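Asp/Glu-specific dipeptidyl-peptidase (Flavobacterium psychrophilum, PDB 5JXF) removes dipeptides from the N-terminus of oligopeptides, acting as a serine-type peptidase with strict specificity for Asp or Glu at the P1 position. Local coordinates at residues Y292-A297 / R562-A567; A389-Y394 / N558-I563; T399-S404 / K544-R549; S501-V506 / S527-Y532. All coordinates share one frame; numbering follows the deposited sequence.

Interaction 1 of 4, residues Y292-A297 / R562-A567; sequences YLPSFA and RIYMKA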
loop_
_atom_site.group_PDB
_atom_site.type_symbol
_atom_site.label_atom_id
_atom_site.label_comp_id
_atom_site.label_asym_id
_atom_site.label_seq_id
_atom_site.Cartn_x
_atom_site.Cartn_y
_atom_site.Cartn_z
ATOM N N TYR A 292 -28.276 10.229 9.388
ATOM C CA TYR A 292 -29.348 9.817 10.278
ATOM C C TYR A 292 -30.211 8.687 9.724
ATOM O O TYR A 292 -31.389 8.574 10.060
ATOM C CB TYR A 292 -30.199 11.033 10.602
ATOM C CG TYR A 292 -29.348 12.187 11.063
ATOM C CD1 TYR A 292 -28.757 12.172 12.317
ATOM C CD2 TYR A 292 -29.104 13.281 10.231
ATOM C CE1 TYR A 292 -27.969 13.219 12.743
ATOM C CE2 TYR A 292 -28.310 14.330 10.648
ATOM C CZ TYR A 292 -27.744 14.290 11.905
ATOM O OH TYR A 292 -26.953 15.326 12.336
ATOM N N LEU A 293 -29.615 7.852 8.883
ATOM C CA LEU A 293 -30.340 6.757 8.263
ATOM C C LEU A 293 -30.642 5.659 9.272
ATOM O O LEU A 293 -29.985 5.554 10.303
ATOM C CB LEU A 293 -29.543 6.188 7.088
ATOM C CG LEU A 293 -29.537 7.034 5.816
ATOM C CD1 LEU A 293 -28.686 6.386 4.740
ATOM C CD2 LEU A 293 -30.953 7.272 5.324
ATOM N N PRO A 294 -31.670 4.854 8.986
ATOM C CA PRO A 294 -31.969 3.630 9.729
ATOM C C PRO A 294 -30.978 2.534 9.382
ATOM O O PRO A 294 -30.290 2.663 8.373
ATOM C CB PRO A 294 -33.350 3.263 9.219
ATOM C CG PRO A 294 -33.285 3.723 7.790
ATOM C CD PRO A 294 -32.639 5.061 7.897
ATOM N N SER A 295 -30.936 1.475 10.187
ATOM C CA SER A 295 -30.091 0.314 9.929
ATOM C C SER A 295 -30.288 -0.228 8.526
ATOM O O SER A 295 -29.336 -0.615 7.846
ATOM C CB SER A 295 -30.391 -0.805 10.935
ATOM O OG SER A 295 -29.966 -0.470 12.243
ATOM N N PHE A 296 -31.545 -0.252 8.105
ATOM C CA PHE A 296 -31.935 -0.954 6.895
ATOM C C PHE A 296 -31.468 -0.222 5.644
ATOM O O PHE A 296 -31.304 -0.829 4.580
ATOM C CB PHE A 296 -33.448 -1.151 6.894
ATOM C CG PHE A 296 -33.994 -1.569 8.233
ATOM C CD1 PHE A 296 -33.837 -2.875 8.683
ATOM C CD2 PHE A 296 -34.651 -0.656 9.048
ATOM C CE1 PHE A 296 -34.331 -3.266 9.917
ATOM C CE2 PHE A 296 -35.145 -1.039 10.281
ATOM C CZ PHE A 296 -34.983 -2.350 10.718
ATOM N N ALA A 297 -31.224 1.077 5.789
ATOM C CA ALA A 297 -30.728 1.888 4.687
ATOM C C ALA A 297 -29.267 1.571 4.438
ATOM O O ALA A 297 -28.838 1.404 3.296
ATOM C CB ALA A 297 -30.911 3.374 4.983
ATOM N N ARG A 562 -38.418 11.774 6.922
ATOM C CA ARG A 562 -38.711 13.114 7.416
ATOM C C ARG A 562 -39.104 13.083 8.895
ATOM O O ARG A 562 -38.663 13.930 9.677
ATOM C CB ARG A 562 -39.820 13.765 6.582
ATOM C CG ARG A 562 -40.269 15.135 7.087
ATOM C CD ARG A 562 -41.232 15.816 6.119
ATOM N NE ARG A 562 -42.551 15.183 6.117
ATOM C CZ ARG A 562 -42.987 14.366 5.164
ATOM N NH1 ARG A 562 -42.212 14.089 4.126
ATOM N NH2 ARG A 562 -44.197 13.826 5.241
ATOM N N ILE A 563 -39.920 12.097 9.273
ATOM C CA ILE A 563 -40.405 11.972 10.649
ATOM C C ILE A 563 -39.324 11.421 11.570
ATOM O O ILE A 563 -39.187 11.851 12.719
ATOM C CB ILE A 563 -41.636 11.062 10.727
ATOM C CG1 ILE A 563 -42.790 11.662 9.928
ATOM C CG2 ILE A 563 -42.062 10.834 12.174
ATOM C CD1 ILE A 563 -44.027 10.795 9.942
ATOM N N TYR A 564 -38.561 10.467 11.052
ATOM C CA TYR A 564 -37.443 9.893 11.785
ATOM C C TYR A 564 -36.455 10.997 12.166
ATOM O O TYR A 564 -35.923 11.007 13.279
ATOM C CB TYR A 564 -36.759 8.809 10.945
ATOM C CG TYR A 564 -35.753 7.961 11.691
ATOM C CD1 TYR A 564 -35.823 7.799 13.070
ATOM C CD2 TYR A 564 -34.720 7.332 11.010
ATOM C CE1 TYR A 564 -34.896 7.027 13.746
ATOM C CE2 TYR A 564 -33.787 6.563 11.670
ATOM C CZ TYR A 564 -33.873 6.412 13.036
ATOM O OH TYR A 564 -32.936 5.639 13.683
ATOM N N MET A 565 -36.232 11.930 11.240
ATOM C CA MET A 565 -35.331 13.061 11.467
ATOM C C MET A 565 -35.841 13.942 12.605
ATOM O O MET A 565 -35.107 14.250 13.546
ATOM C CB MET A 565 -35.180 13.885 10.183
ATOM C CG MET A 565 -34.060 14.930 10.202
ATOM S SD MET A 565 -32.418 14.193 10.385
ATOM C CE MET A 565 -31.957 14.802 12.006
ATOM N N LYS A 566 -37.110 14.330 12.513
ATOM C CA LYS A 566 -37.759 15.143 13.543
ATOM C C LYS A 566 -37.729 14.459 14.906
ATOM O O LYS A 566 -37.542 15.109 15.935
ATOM C CB LYS A 566 -39.205 15.448 13.141
ATOM C CG LYS A 566 -40.023 16.213 14.175
ATOM C CD LYS A 566 -41.443 16.452 13.662
ATOM C CE LYS A 566 -42.404 16.831 14.776
ATOM N NZ LYS A 566 -42.013 18.095 15.455
ATOM N N ALA A 567 -37.907 13.144 14.902
ATOM C CA ALA A 567 -37.903 12.370 16.135
ATOM C C ALA A 567 -36.565 12.498 16.839
ATOM O O ALA A 567 -36.505 12.737 18.046
ATOM C CB ALA A 567 -38.213 10.911 15.850
#

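Interaction 2 of 4, residues A389-Y394 / N558-I563; sequences ADFQKY and NALQRI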
loop_
_atom_site.group_PDB
_atom_site.type_symbol
_atom_site.label_atom_id
_atom_site.label_comp_id
_atom_site.label_asym_id
_atom_site.label_seq_id
_atom_site.Cartn_x
_atom_site.Cartn_y
_atom_site.Cartn_z
ATOM N N ALA A 389 -40.120 -0.257 12.349
ATOM C CA ALA A 389 -40.769 -1.431 11.775
ATOM C C ALA A 389 -41.216 -1.160 10.341
ATOM O O ALA A 389 -41.044 -2.005 9.458
ATOM C CB ALA A 389 -41.949 -1.861 12.630
ATOM N N ASP A 390 -41.786 0.021 10.109
ATOM C CA ASP A 390 -42.204 0.408 8.765
ATOM C C ASP A 390 -41.011 0.449 7.811
ATOM O O ASP A 390 -41.079 -0.064 6.694
ATOM C CB ASP A 390 -42.916 1.763 8.787
ATOM C CG ASP A 390 -44.271 1.699 9.466
ATOM O OD1 ASP A 390 -44.969 0.684 9.278
ATOM O OD2 ASP A 390 -44.643 2.658 10.178
ATOM N N PHE A 391 -39.912 1.042 8.264
ATOM C CA PHE A 391 -38.699 1.103 7.462
ATOM C C PHE A 391 -38.289 -0.275 6.960
ATOM O O PHE A 391 -38.075 -0.469 5.761
ATOM C CB PHE A 391 -37.551 1.720 8.261
ATOM C CG PHE A 391 -37.555 3.220 8.271
ATOM C CD1 PHE A 391 -38.700 3.933 8.521
ATOM C CD2 PHE A 391 -36.421 3.912 7.981
ATOM C CE1 PHE A 391 -38.668 5.304 8.534
ATOM C CE2 PHE A 391 -36.395 5.279 7.976
ATOM C CZ PHE A 391 -37.511 5.975 8.241
ATOM N N GLN A 392 -38.195 -1.227 7.884
ATOM C CA GLN A 392 -37.773 -2.581 7.552
ATOM C C GLN A 392 -38.700 -3.173 6.506
ATOM O O GLN A 392 -38.257 -3.827 5.567
ATOM C CB GLN A 392 -37.749 -3.456 8.802
ATOM C CG GLN A 392 -37.251 -4.860 8.555
ATOM C CD GLN A 392 -37.199 -5.678 9.822
ATOM O OE1 GLN A 392 -37.674 -5.245 10.872
ATOM N NE2 GLN A 392 -36.617 -6.868 9.734
ATOM N N LYS A 393 -39.992 -2.913 6.671
ATOM C CA LYS A 393 -40.994 -3.334 5.707
ATOM C C LYS A 393 -40.686 -2.813 4.308
ATOM O O LYS A 393 -40.446 -3.592 3.383
ATOM C CB LYS A 393 -42.378 -2.859 6.143
ATOM N N TYR A 394 -40.671 -1.490 4.167
ATOM C CA TYR A 394 -40.512 -0.865 2.858
ATOM C C TYR A 394 -39.115 -1.061 2.258
ATOM O O TYR A 394 -38.982 -1.271 1.050
ATOM C CB TYR A 394 -40.837 0.628 2.942
ATOM C CG TYR A 394 -42.237 0.930 3.441
ATOM C CD1 TYR A 394 -43.356 0.610 2.681
ATOM C CD2 TYR A 394 -42.438 1.561 4.661
ATOM C CE1 TYR A 394 -44.638 0.889 3.139
ATOM C CE2 TYR A 394 -43.710 1.844 5.126
ATOM C CZ TYR A 394 -44.805 1.509 4.363
ATOM O OH TYR A 394 -46.066 1.802 4.836
ATOM N N ASN A 558 -39.191 8.170 2.226
ATOM C CA ASN A 558 -38.810 9.573 2.408
ATOM C C ASN A 558 -39.639 10.270 3.476
ATOM O O ASN A 558 -39.097 10.954 4.344
ATOM C CB ASN A 558 -38.936 10.331 1.088
ATOM C CG ASN A 558 -37.831 9.975 0.112
ATOM O OD1 ASN A 558 -36.737 9.572 0.516
ATOM N ND2 ASN A 558 -38.113 10.107 -1.177
ATOM N N ALA A 559 -40.953 10.085 3.404
ATOM C CA ALA A 559 -41.864 10.666 4.378
ATOM C C ALA A 559 -41.531 10.151 5.764
ATOM O O ALA A 559 -41.455 10.901 6.737
ATOM C CB ALA A 559 -43.303 10.340 4.023
ATOM N N LEU A 560 -41.324 8.851 5.846
ATOM C CA LEU A 560 -40.945 8.233 7.098
ATOM C C LEU A 560 -39.601 8.794 7.589
ATOM O O LEU A 560 -39.411 9.043 8.782
ATOM C CB LEU A 560 -40.891 6.722 6.918
ATOM C CG LEU A 560 -42.164 5.875 6.882
ATOM C CD1 LEU A 560 -41.798 4.502 6.384
ATOM C CD2 LEU A 560 -42.833 5.780 8.247
ATOM N N GLN A 561 -38.683 9.014 6.653
ATOM C CA GLN A 561 -37.369 9.575 6.968
ATOM C C GLN A 561 -37.487 11.013 7.490
ATOM O O GLN A 561 -36.753 11.419 8.394
ATOM C CB GLN A 561 -36.465 9.525 5.730
ATOM C CG GLN A 561 -35.054 10.029 5.955
ATOM C CD GLN A 561 -34.343 9.300 7.072
ATOM O OE1 GLN A 561 -34.141 8.084 7.005
ATOM N NE2 GLN A 561 -33.953 10.039 8.107
ATOM N N ARG A 562 -38.418 11.774 6.922
ATOM C CA ARG A 562 -38.711 13.114 7.416
ATOM C C ARG A 562 -39.104 13.083 8.895
ATOM O O ARG A 562 -38.663 13.930 9.677
ATOM C CB ARG A 562 -39.820 13.765 6.582
ATOM C CG ARG A 562 -40.269 15.135 7.087
ATOM C CD ARG A 562 -41.232 15.816 6.119
ATOM N NE ARG A 562 -42.551 15.183 6.117
ATOM C CZ ARG A 562 -42.987 14.366 5.164
ATOM N NH1 ARG A 562 -42.212 14.089 4.126
ATOM N NH2 ARG A 562 -44.197 13.826 5.241
ATOM N N ILE A 563 -39.920 12.097 9.273
ATOM C CA ILE A 563 -40.405 11.972 10.649
ATOM C C ILE A 563 -39.324 11.421 11.570
ATOM O O ILE A 563 -39.187 11.851 12.719
ATOM C CB ILE A 563 -41.636 11.062 10.727
ATOM C CG1 ILE A 563 -42.790 11.662 9.928
ATOM C CG2 ILE A 563 -42.062 10.834 12.174
ATOM C CD1 ILE A 563 -44.027 10.795 9.942
#

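Interaction 3 of 4, residues T399-S404 / K544-R549; sequences TPYAVS and KNIAPR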
loop_
_atom_site.group_PDB
_atom_site.type_symbol
_atom_site.label_atom_id
_atom_site.label_comp_id
_atom_site.label_asym_id
_atom_site.label_seq_id
_atom_site.Cartn_x
_atom_site.Cartn_y
_atom_site.Cartn_z
ATOM N N THR A 399 -36.305 -3.252 -2.363
ATOM C CA THR A 399 -35.002 -3.823 -2.726
ATOM C C THR A 399 -34.789 -4.205 -4.210
ATOM O O THR A 399 -33.823 -3.754 -4.817
ATOM C CB THR A 399 -34.715 -5.076 -1.855
ATOM O OG1 THR A 399 -34.344 -4.671 -0.533
ATOM C CG2 THR A 399 -33.591 -5.910 -2.454
ATOM N N PRO A 400 -35.684 -5.025 -4.804
ATOM C CA PRO A 400 -35.396 -5.468 -6.175
ATOM C C PRO A 400 -35.629 -4.378 -7.219
ATOM O O PRO A 400 -35.038 -4.422 -8.296
ATOM C CB PRO A 400 -36.384 -6.619 -6.392
ATOM C CG PRO A 400 -37.045 -6.854 -5.062
ATOM C CD PRO A 400 -36.962 -5.577 -4.329
ATOM N N TYR A 401 -36.507 -3.431 -6.912
ATOM C CA TYR A 401 -36.737 -2.302 -7.801
ATOM C C TYR A 401 -35.539 -1.370 -7.767
ATOM O O TYR A 401 -35.027 -0.979 -8.814
ATOM C CB TYR A 401 -38.014 -1.561 -7.412
ATOM C CG TYR A 401 -39.212 -2.467 -7.383
ATOM C CD1 TYR A 401 -39.935 -2.730 -8.539
ATOM C CD2 TYR A 401 -39.598 -3.095 -6.209
ATOM C CE1 TYR A 401 -41.024 -3.572 -8.518
ATOM C CE2 TYR A 401 -40.683 -3.943 -6.178
ATOM C CZ TYR A 401 -41.392 -4.180 -7.335
ATOM O OH TYR A 401 -42.477 -5.026 -7.305
ATOM N N ALA A 402 -35.088 -1.036 -6.559
ATOM C CA ALA A 402 -33.948 -0.139 -6.370
ATOM C C ALA A 402 -32.715 -0.651 -7.106
ATOM O O ALA A 402 -32.026 0.101 -7.795
ATOM C CB ALA A 402 -33.649 0.023 -4.889
ATOM N N VAL A 403 -32.453 -1.942 -6.960
ATOM C CA VAL A 403 -31.366 -2.581 -7.677
ATOM C C VAL A 403 -31.556 -2.475 -9.191
ATOM O O VAL A 403 -30.675 -1.994 -9.897
ATOM C CB VAL A 403 -31.245 -4.063 -7.274
ATOM C CG1 VAL A 403 -30.463 -4.842 -8.317
ATOM C CG2 VAL A 403 -30.601 -4.177 -5.904
ATOM N N SER A 404 -32.713 -2.920 -9.675
ATOM C CA SER A 404 -33.021 -2.907 -11.102
ATOM C C SER A 404 -32.971 -1.464 -11.635
ATOM O O SER A 404 -32.564 -1.209 -12.773
ATOM C CB SER A 404 -34.396 -3.542 -11.348
ATOM O OG SER A 404 -34.630 -3.797 -12.722
ATOM N N LYS A 544 -42.559 1.561 -16.823
ATOM C CA LYS A 544 -43.859 0.969 -16.564
ATOM C C LYS A 544 -43.807 -0.171 -15.553
ATOM O O LYS A 544 -44.761 -0.373 -14.808
ATOM C CB LYS A 544 -44.490 0.494 -17.875
ATOM C CG LYS A 544 -44.630 1.602 -18.919
ATOM N N ASN A 545 -42.699 -0.901 -15.502
ATOM C CA ASN A 545 -42.659 -2.117 -14.691
ATOM C C ASN A 545 -41.718 -2.080 -13.490
ATOM O O ASN A 545 -41.586 -3.071 -12.772
ATOM C CB ASN A 545 -42.292 -3.308 -15.575
ATOM C CG ASN A 545 -43.180 -3.415 -16.794
ATOM O OD1 ASN A 545 -44.326 -2.959 -16.779
ATOM N ND2 ASN A 545 -42.660 -4.022 -17.857
ATOM N N ILE A 546 -41.053 -0.949 -13.275
ATOM C CA ILE A 546 -40.156 -0.798 -12.131
ATOM C C ILE A 546 -40.384 0.546 -11.453
ATOM O O ILE A 546 -40.629 0.621 -10.245
ATOM C CB ILE A 546 -38.672 -0.905 -12.547
ATOM C CG1 ILE A 546 -38.464 -2.091 -13.491
ATOM C CG2 ILE A 546 -37.782 -1.017 -11.320
ATOM C CD1 ILE A 546 -37.059 -2.247 -13.984
ATOM N N ALA A 547 -40.312 1.601 -12.257
ATOM C CA ALA A 547 -40.451 2.979 -11.782
ATOM C C ALA A 547 -41.737 3.282 -10.995
ATOM O O ALA A 547 -41.660 3.945 -9.962
ATOM C CB ALA A 547 -40.333 3.945 -12.961
ATOM N N PRO A 548 -42.918 2.824 -11.477
ATOM C CA PRO A 548 -44.113 3.132 -10.681
ATOM C C PRO A 548 -44.000 2.643 -9.238
ATOM O O PRO A 548 -44.181 3.427 -8.305
ATOM C CB PRO A 548 -45.235 2.384 -11.421
ATOM C CG PRO A 548 -44.752 2.259 -12.814
ATOM C CD PRO A 548 -43.263 2.077 -12.703
ATOM N N ARG A 549 -43.674 1.366 -9.062
ATOM C CA ARG A 549 -43.617 0.786 -7.729
ATOM C C ARG A 549 -42.517 1.427 -6.873
ATOM O O ARG A 549 -42.778 1.834 -5.737
ATOM C CB ARG A 549 -43.417 -0.724 -7.822
ATOM C CG ARG A 549 -43.347 -1.397 -6.473
ATOM C CD ARG A 549 -44.751 -1.711 -5.941
ATOM N NE ARG A 549 -44.716 -2.780 -4.948
ATOM C CZ ARG A 549 -45.174 -2.661 -3.707
ATOM N NH1 ARG A 549 -45.702 -1.514 -3.306
ATOM N NH2 ARG A 549 -45.092 -3.683 -2.867
#

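Interaction 4 of 4, residues S501-V506 / S527-Y532; sequences SKSKLV and SLDKGY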
loop_
_atom_site.group_PDB
_atom_site.type_symbol
_atom_site.label_atom_id
_atom_site.label_comp_id
_atom_site.label_asym_id
_atom_site.label_seq_id
_atom_site.Cartn_x
_atom_site.Cartn_y
_atom_site.Cartn_z
ATOM N N SER A 501 -24.061 0.372 -36.148
ATOM C CA SER A 501 -24.098 0.264 -37.606
ATOM C C SER A 501 -24.648 1.517 -38.222
ATOM O O SER A 501 -23.940 2.287 -38.861
ATOM C CB SER A 501 -24.973 -0.907 -38.051
ATOM O OG SER A 501 -26.142 -1.000 -37.252
ATOM N N LYS A 502 -25.941 1.702 -38.019
ATOM C CA LYS A 502 -26.666 2.756 -38.685
ATOM C C LYS A 502 -27.812 3.255 -37.830
ATOM O O LYS A 502 -28.838 3.713 -38.335
ATOM C CB LYS A 502 -27.135 2.256 -40.053
ATOM C CG LYS A 502 -26.333 2.999 -41.239
ATOM C CD LYS A 502 -26.805 4.417 -41.266
ATOM C CE LYS A 502 -26.401 5.071 -42.632
ATOM N NZ LYS A 502 -27.231 6.324 -42.586
ATOM N N SER A 503 -27.615 3.137 -36.521
ATOM C CA SER A 503 -28.231 4.083 -35.615
ATOM C C SER A 503 -27.628 5.404 -36.017
ATOM O O SER A 503 -26.448 5.485 -36.366
ATOM C CB SER A 503 -27.955 3.791 -34.141
ATOM O OG SER A 503 -28.317 4.902 -33.333
ATOM N N LYS A 504 -28.453 6.435 -35.975
ATOM C CA LYS A 504 -28.070 7.736 -36.475
ATOM C C LYS A 504 -27.737 8.595 -35.242
ATOM O O LYS A 504 -27.585 9.815 -35.301
ATOM C CB LYS A 504 -29.197 8.258 -37.398
ATOM C CG LYS A 504 -29.309 9.756 -37.635
ATOM C CD LYS A 504 -29.755 10.124 -39.070
ATOM C CE LYS A 504 -30.644 9.095 -39.730
ATOM N NZ LYS A 504 -30.714 9.358 -41.193
ATOM N N LEU A 505 -27.560 7.901 -34.118
ATOM C CA LEU A 505 -27.151 8.524 -32.863
ATOM C C LEU A 505 -25.629 8.507 -32.718
ATOM O O LEU A 505 -25.078 9.199 -31.860
ATOM C CB LEU A 505 -27.805 7.815 -31.670
ATOM C CG LEU A 505 -29.341 7.817 -31.625
ATOM C CD1 LEU A 505 -29.887 7.330 -30.284
ATOM C CD2 LEU A 505 -29.901 9.190 -31.961
ATOM N N VAL A 506 -24.949 7.725 -33.559
ATOM C CA VAL A 506 -23.485 7.656 -33.516
ATOM C C VAL A 506 -22.826 8.965 -33.960
ATOM O O VAL A 506 -21.773 9.331 -33.456
ATOM C CB VAL A 506 -22.929 6.494 -34.395
ATOM C CG1 VAL A 506 -23.407 5.143 -33.877
ATOM C CG2 VAL A 506 -23.302 6.680 -35.863
ATOM N N SER A 527 -38.580 6.538 -34.069
ATOM C CA SER A 527 -39.120 5.243 -33.666
ATOM C C SER A 527 -38.590 4.105 -34.544
ATOM O O SER A 527 -38.631 2.938 -34.143
ATOM C CB SER A 527 -40.650 5.260 -33.707
ATOM O OG SER A 527 -41.111 5.352 -35.037
ATOM N N LEU A 528 -38.090 4.454 -35.730
ATOM C CA LEU A 528 -37.578 3.472 -36.690
ATOM C C LEU A 528 -36.097 3.154 -36.481
ATOM O O LEU A 528 -35.622 2.079 -36.855
ATOM C CB LEU A 528 -37.788 3.967 -38.124
ATOM C CG LEU A 528 -39.215 3.965 -38.674
ATOM C CD1 LEU A 528 -39.259 4.601 -40.054
ATOM C CD2 LEU A 528 -39.774 2.557 -38.714
ATOM N N ASP A 529 -35.366 4.100 -35.903
ATOM C CA ASP A 529 -33.937 3.930 -35.668
ATOM C C ASP A 529 -33.672 2.721 -34.779
ATOM O O ASP A 529 -34.277 2.592 -33.715
ATOM C CB ASP A 529 -33.348 5.187 -35.031
ATOM C CG ASP A 529 -31.833 5.160 -34.978
ATOM O OD1 ASP A 529 -31.284 4.438 -34.120
ATOM O OD2 ASP A 529 -31.192 5.865 -35.786
ATOM N N LYS A 530 -32.768 1.844 -35.212
ATOM C CA LYS A 530 -32.488 0.614 -34.474
ATOM C C LYS A 530 -31.916 0.893 -33.090
ATOM O O LYS A 530 -32.109 0.117 -32.159
ATOM C CB LYS A 530 -31.532 -0.291 -35.261
ATOM C CG LYS A 530 -32.231 -1.266 -36.218
ATOM C CD LYS A 530 -33.710 -1.450 -35.866
ATOM C CE LYS A 530 -34.251 -2.785 -36.356
ATOM N NZ LYS A 530 -33.498 -3.309 -37.521
ATOM N N GLY A 531 -31.219 2.010 -32.952
ATOM C CA GLY A 531 -30.685 2.394 -31.662
ATOM C C GLY A 531 -31.779 2.790 -30.687
ATOM O O GLY A 531 -31.923 2.192 -29.621
ATOM N N TYR A 532 -32.558 3.801 -31.050
ATOM C CA TYR A 532 -33.623 4.270 -30.176
ATOM C C TYR A 532 -34.656 3.170 -29.933
ATOM O O TYR A 532 -35.260 3.102 -28.865
ATOM C CB TYR A 532 -34.299 5.508 -30.757
ATOM C CG TYR A 532 -35.471 5.982 -29.929
ATOM C CD1 TYR A 532 -35.277 6.790 -28.814
ATOM C CD2 TYR A 532 -36.773 5.607 -30.252
ATOM C CE1 TYR A 532 -36.352 7.223 -28.048
ATOM C CE2 TYR A 532 -37.849 6.032 -29.492
ATOM C CZ TYR A 532 -37.631 6.838 -28.393
ATOM O OH TYR A 532 -38.699 7.257 -27.638
#

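Interaction 1 of 4, residues Y292-A297 / R562-A567
Y292 and M565 form the tight half of this contact, with the methionine lying against the tyrosine ring. The thioether chain of M565 bends at chi2 (63°) and carries its terminal methyl over one ring face: CE stands 3.8 Å from the Y292 centroid, only 15° off the ring normal, in a CH-pi contact displaced toward the rim. The sulfur approaches more obliquely, with SD 3.4 Å from Y292 CD2. With CG anti to the carbonyl carbon (chi1 -51°) the Y292 ring is swung alongside M565, and its hydroxyl bonds to the backbone O of F578. With the ring cut back to an alanine, the M565 methyl would probably lose the face it rests on and F578 O its hydroxyl partner.

The other half is looser. P294 N lies at the edge of the Y564 ring, near its plane, 3.8 Å from CE2, while Y292 O approaches the same carbon obliquely at 3.5 Å; P294 CB and Y564 CE2 are separated by 4.1 Å. No hydrogen bond crosses between the segments, and the buried Y564 OH has no polar partner in the model. The same ring also meets F371 of helix 360-375 edge-to-face. Solvent lies on the outer side of helix 547-571, where exposed K566 pairs with E570.

P294 is the N-cap residue of helix 295-325, and the contact thus fastens the start of that helix to helix 547-571. It combines a Met-aromatic pair with edge packing of a tyrosine, in the helical part of this S46 peptidase.

Interaction 2 of 4, residues A389-Y394 / N558-I563
F391 and L560 are the closest pair of backbone positions, their CA atoms 7.5 Å apart, where helix segments 389-394 and 558-563 run nearly antiparallel at 155° with axes 10.5 Å apart. L560 supplies most of the contact from its helix. Its CD1 methyl reaches the Y394 ring obliquely, 3.5 Å from CD2, and also lies 3.8 Å from D390 CB. The second methyl, CD2, turns toward the D390 carboxylate end, 4.1 Å from OD2.

The F391 side chain runs antiparallel to that of L560, alongside it, with CG anti to the carbonyl carbon (chi1 -83°), and the ring reaches the facing backbone, where CZ comes within 3.6 Å of Q561 N. At the ring edge, and in its plane, lies Q561 OE1, 3.7 Å from F391 CE2; amide and ring planes stand 77° apart. Q561 bends at chi2 to bring this oxygen there. OE1 is buried without a hydrogen-bond donor in the model, and the polarised edge of the ring is probably a modest compensation. P294 and F296 pack on F391 as well, from the start of helix 295-325. Replacement of F391 by alanine would probably open a gap between the two helices and leave L560 and Q561 OE1 without the ring they pack against.

L387 also touches L560, so the leucine sits as a knob in the hole formed by L387, D390, F391 and Y394 of helix 386-415. This local knobs-into-holes arrangement between antiparallel helices joins two long members of the peptidase's helical region.

Interaction 3 of 4, residues T399-S404 / K544-R549
Y401 of helix 386-415 packs against I546 at a break between two helices, 530-545 and 547-571, within the helical part of the S46 fold. I546 leaves the first helix and occupies the N-cap position of the second, and its CA lies 5.7 Å from that of Y401. With a hydrocarbon side chain it cannot cap the helix by hydrogen bonding and instead points its branches at the neighbouring helix.

The two branches of I546 divide the work. CG2, anti to the backbone N, sits at the edge of the Y401 ring and in its plane, 3.9 Å from CD1, and also touches Y401 O at 3.7 Å. The other branch ends in CD1, which reaches S404 OG one helical turn further on. Nearby, P479 and F482 pack on S404, and F482 also meets the Y401 ring, so loop residues complete this side of the contact.

One face of the Y401 ring is covered by R549, from the first turn of helix 547-571. Its CG lies 3.7 Å from the ring centroid and 19° off the normal, a CH-pi contact made by the aliphatic stem and not by the charge. CB follows at 3.8 Å from Y401 CE1. No hydrogen bond links the two segments; the R549 charge is engaged by E552 through NH1. After CG the arginine chain bends at chi2 (85°), and its guanidinium plane stands 76° to the ring, with Y401 OH lying in that plane at its edge, 4.0 Å from R549 NE.

Interaction 4 of 4, residues S501-V506 / S527-Y532
D529 reaches across to S503 and K504 while serving as the N-cap of helix 530-545, so one carboxylate both starts a helix and fastens a loop that is itself folded into an ST turn. With CG anti to the backbone N (chi1 -170°) the carboxylate is turned toward the loop, and its two oxygens take different donors. OD2 takes the loop backbone: K504 N donates to its syn lone pair at 2.8 Å, with an N-H...O angle of 150°. OD1 receives the helix end and a hydroxyl together. G531 N bonds to it at 2.7 Å from the anti side, 24° out of the carboxylate plane, and S503 OG donates to it at 3.1 Å from the syn side. A weak third bond comes from Y532 N, 3.4 Å from D529 OD1.

These donors, with the nearby helix N-terminus, probably stabilise the negative charge of this buried group; K504 NZ stands 6.5 Å from D529 OD2 and makes no salt bridge. Around the polar centre, L505 and Y532 both pack on L425 of helix 417-435. S503 OG is used twice, for while giving its proton to D529 OD1 it accepts from L505 N at 3.2 Å.

How the interactions relate
Interactions 1, 2 and 3 all use helix 547-571, and interactions 2 and 3 repeat its pairing with helix 386-415, their centres about 18 Å apart. Interactions 1 and 2 touch: P294 and Q561 bring them together around F391 in one continuous packed region. Interaction 1 is buried, whereas interactions 2 and 3 are partly exposed, and in all three packing of aromatic and aliphatic groups replaces hydrogen bonding between segments. Interaction 4 stands apart, its centre about 27 Å from that of interaction 3, at the opposite end of helix 530-545. Also buried, it joins a loop to a helix start through a carboxylate that takes a serine hydroxyl and backbone amides.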